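Long-range contact in probable leucine/isoleucine/valine-binding protein (PDB 4KV7), which probably binds leucine, isoleucine, valine or a related small ligand in the cleft of a periplasmic binding protein fold: residues V86-I99 / T110-L122. The protein carries 1 engineered substitution. Sequence-based numbering, arbitrary orientation.
Sequences VLAVVGNVGTPTAI and TPFFGAFTGASAL. With FMT (formic acid), chain B.
The CB of A88 packs on the ring carbon CB of P111, just ahead of strand 112-113 in the beta-alpha-beta unit of 89-90, 95-107 and 112-113. Parallel strand pairing begins with V89, which bonds through its backbone, N to P111 O at 2.8 Å and O to F113 N at 2.9 Å. With its CG1 anti to the backbone N (chi1 171°), V89 lays that methyl 3.9 Å from CE1 of the F112 ring. G91 N then bonds F113 O. N92 crosses F112 at about a right angle, amide and ring planes 85° apart, and brings ND2 within 3.5 Å of CE1; its OD1 is held by S23 N. Past G91 and G114, both at positive phi, the pairing resumes as F116 N bonds N92 O and G94 N bonds F116 O, while V93 CG2 lies alongside F116. At the start of helix 95-107, the T117 hydroxyl donates to T95 OG1 (2.7 Å) and accepts from A119 N in an ST turn. T95 binds a formic acid molecule, probably from the crystallisation liquor, N to O2 and OG1 to O1 (2.6 Å). The hydroxyls of Y68 and Y138 also hydrogen-bond it, and such donors at a helix N-terminus are consistent with a pocket suited to a ligand carboxylate.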
# COMPACT_ATOMS: atom_id res chain seq x y z
N VAL A 86 22.72 -2.92 1.67
CA VAL A 86 21.56 -3.65 2.17
C VAL A 86 21.24 -4.88 1.32
O VAL A 86 21.53 -4.92 0.13
CB VAL A 86 20.31 -2.75 2.31
CG1 VAL A 86 20.59 -1.57 3.23
CG2 VAL A 86 19.81 -2.27 0.94
N LEU A 87 20.64 -5.88 1.96
CA LEU A 87 20.33 -7.15 1.32
C LEU A 87 19.07 -7.09 0.46
O LEU A 87 18.91 -7.87 -0.49
CB LEU A 87 20.19 -8.25 2.37
CG LEU A 87 21.41 -8.45 3.28
CD1 LEU A 87 21.10 -9.43 4.40
CD2 LEU A 87 22.63 -8.91 2.47
N ALA A 88 18.18 -6.16 0.81
CA ALA A 88 16.94 -5.93 0.09
C ALA A 88 16.41 -4.57 0.52
O ALA A 88 16.75 -4.09 1.61
CB ALA A 88 15.91 -7.01 0.39
N VAL A 89 15.60 -3.95 -0.33
CA VAL A 89 14.93 -2.69 -0.03
C VAL A 89 13.46 -3.06 0.11
O VAL A 89 12.84 -3.59 -0.82
CB VAL A 89 15.15 -1.65 -1.13
CG1 VAL A 89 14.26 -0.43 -0.89
CG2 VAL A 89 16.62 -1.22 -1.18
N VAL A 90 12.91 -2.80 1.29
CA VAL A 90 11.62 -3.38 1.67
C VAL A 90 10.60 -2.33 2.08
O VAL A 90 10.89 -1.41 2.85
CB VAL A 90 11.78 -4.42 2.82
CG1 VAL A 90 12.78 -5.49 2.43
CG2 VAL A 90 12.21 -3.76 4.12
N GLY A 91 9.40 -2.45 1.52
CA GLY A 91 8.28 -1.66 1.97
C GLY A 91 8.22 -0.19 1.61
O GLY A 91 7.41 0.53 2.20
N ASN A 92 9.03 0.27 0.66
CA ASN A 92 9.03 1.70 0.31
C ASN A 92 7.64 2.17 -0.08
O ASN A 92 6.95 1.49 -0.84
CB ASN A 92 9.91 1.97 -0.91
CG ASN A 92 11.39 1.91 -0.63
OD1 ASN A 92 11.86 1.48 0.44
ND2 ASN A 92 12.16 2.36 -1.61
N VAL A 93 7.23 3.33 0.40
CA VAL A 93 5.95 3.92 0.01
C VAL A 93 6.02 4.66 -1.32
O VAL A 93 6.86 5.54 -1.50
CB VAL A 93 5.48 4.91 1.11
CG1 VAL A 93 4.39 5.85 0.61
CG2 VAL A 93 5.01 4.14 2.33
N GLY A 94 5.12 4.30 -2.24
CA GLY A 94 4.76 5.19 -3.33
C GLY A 94 5.14 4.78 -4.74
O GLY A 94 6.09 4.03 -4.96
N THR A 95 4.39 5.32 -5.69
CA THR A 95 4.58 5.05 -7.11
C THR A 95 5.65 5.93 -7.78
O THR A 95 6.60 5.39 -8.35
CB THR A 95 3.23 5.09 -7.86
OG1 THR A 95 2.37 4.07 -7.33
CG2 THR A 95 3.42 4.91 -9.35
N PRO A 96 5.51 7.27 -7.73
CA PRO A 96 6.58 8.05 -8.36
C PRO A 96 7.94 7.81 -7.69
O PRO A 96 8.98 7.86 -8.36
CB PRO A 96 6.12 9.50 -8.18
CG PRO A 96 5.08 9.45 -7.07
CD PRO A 96 4.42 8.13 -7.24
N THR A 97 7.94 7.55 -6.39
CA THR A 97 9.15 7.18 -5.67
C THR A 97 9.69 5.83 -6.17
O THR A 97 10.88 5.71 -6.50
CB THR A 97 8.90 7.15 -4.18
OG1 THR A 97 7.71 6.38 -3.98
CG2 THR A 97 8.70 8.57 -3.62
N ALA A 98 8.84 4.81 -6.27
CA ALA A 98 9.28 3.50 -6.78
C ALA A 98 9.84 3.62 -8.20
O ALA A 98 10.81 2.94 -8.54
CB ALA A 98 8.14 2.49 -6.75
N ILE A 99 9.23 4.45 -9.03
CA ILE A 99 9.69 4.58 -10.40
C ILE A 99 11.13 5.11 -10.45
O ILE A 99 11.93 4.70 -11.30
CB ILE A 99 8.68 5.38 -11.23
CG1 ILE A 99 7.44 4.51 -11.48
CG2 ILE A 99 9.30 5.85 -12.54
CD1 ILE A 99 6.23 5.28 -11.99
N THR A 110 19.52 -5.60 -6.31
CA THR A 110 18.99 -5.61 -4.96
C THR A 110 17.49 -5.87 -5.00
O THR A 110 16.76 -5.12 -5.64
CB THR A 110 19.21 -4.24 -4.28
OG1 THR A 110 20.60 -3.89 -4.30
CG2 THR A 110 18.72 -4.26 -2.84
N PRO A 111 17.02 -6.93 -4.33
CA PRO A 111 15.57 -7.18 -4.30
C PRO A 111 14.81 -5.97 -3.76
O PRO A 111 15.23 -5.35 -2.78
CB PRO A 111 15.44 -8.38 -3.35
CG PRO A 111 16.74 -9.09 -3.47
CD PRO A 111 17.78 -8.01 -3.66
N PHE A 112 13.70 -5.65 -4.42
CA PHE A 112 12.86 -4.52 -4.08
C PHE A 112 11.51 -5.15 -3.71
O PHE A 112 10.69 -5.46 -4.59
CB PHE A 112 12.75 -3.59 -5.30
CG PHE A 112 12.12 -2.25 -5.01
CD1 PHE A 112 12.86 -1.21 -4.49
CD2 PHE A 112 10.77 -2.04 -5.26
CE1 PHE A 112 12.28 0.02 -4.23
CE2 PHE A 112 10.19 -0.81 -5.00
CZ PHE A 112 10.94 0.22 -4.49
N PHE A 113 11.31 -5.39 -2.42
CA PHE A 113 10.28 -6.31 -1.95
C PHE A 113 9.20 -5.63 -1.12
O PHE A 113 9.51 -4.87 -0.19
CB PHE A 113 10.89 -7.46 -1.13
CG PHE A 113 9.86 -8.36 -0.52
CD1 PHE A 113 9.03 -9.11 -1.34
CD2 PHE A 113 9.69 -8.45 0.86
CE1 PHE A 113 8.05 -9.92 -0.80
CE2 PHE A 113 8.72 -9.26 1.40
CZ PHE A 113 7.89 -10.00 0.57
N GLY A 114 7.94 -5.88 -1.47
CA GLY A 114 6.82 -5.45 -0.65
C GLY A 114 6.56 -3.96 -0.64
O GLY A 114 6.07 -3.42 0.35
N ALA A 115 6.87 -3.28 -1.74
CA ALA A 115 6.62 -1.85 -1.82
C ALA A 115 5.14 -1.50 -1.61
O ALA A 115 4.25 -2.16 -2.15
CB ALA A 115 7.12 -1.31 -3.15
N PHE A 116 4.90 -0.46 -0.83
CA PHE A 116 3.55 0.04 -0.56
C PHE A 116 3.11 0.89 -1.75
O PHE A 116 3.23 2.12 -1.76
CB PHE A 116 3.57 0.82 0.76
CG PHE A 116 2.22 1.29 1.26
CD1 PHE A 116 1.74 2.55 0.95
CD2 PHE A 116 1.45 0.49 2.11
CE1 PHE A 116 0.53 3.00 1.44
CE2 PHE A 116 0.23 0.94 2.60
CZ PHE A 116 -0.23 2.19 2.27
N THR A 117 2.67 0.19 -2.79
CA THR A 117 2.19 0.80 -4.03
C THR A 117 1.63 -0.31 -4.90
O THR A 117 2.28 -1.33 -5.11
CB THR A 117 3.27 1.57 -4.86
OG1 THR A 117 2.86 1.60 -6.23
CG2 THR A 117 4.65 0.93 -4.75
N GLY A 118 0.43 -0.09 -5.42
CA GLY A 118 -0.21 -1.02 -6.33
C GLY A 118 0.02 -0.74 -7.80
O GLY A 118 -0.72 -1.26 -8.63
N ALA A 119 1.03 0.06 -8.12
CA ALA A 119 1.19 0.52 -9.49
C ALA A 119 1.54 -0.60 -10.46
O ALA A 119 2.31 -1.52 -10.15
CB ALA A 119 2.23 1.60 -9.57
N SER A 120 1.02 -0.47 -11.66
CA SER A 120 1.29 -1.45 -12.69
C SER A 120 2.77 -1.46 -13.08
O SER A 120 3.26 -2.48 -13.56
CB SER A 120 0.40 -1.20 -13.90
OG SER A 120 0.69 0.03 -14.52
N ALA A 121 3.48 -0.35 -12.86
CA ALA A 121 4.91 -0.29 -13.19
C ALA A 121 5.72 -1.35 -12.44
O ALA A 121 6.76 -1.79 -12.94
CB ALA A 121 5.46 1.10 -12.91
N LEU A 122 5.26 -1.76 -11.27
CA LEU A 122 5.95 -2.78 -10.49
C LEU A 122 5.54 -4.19 -10.88
O LEU A 122 6.04 -5.16 -10.31
CB LEU A 122 5.67 -2.59 -9.00
CG LEU A 122 6.35 -1.39 -8.34
CD1 LEU A 122 5.59 -0.08 -8.56
CD2 LEU A 122 6.49 -1.63 -6.87
C FMT B . 1.19 5.79 -4.64
O1 FMT B . 1.16 4.64 -5.11
O2 FMT B . 2.08 6.63 -4.85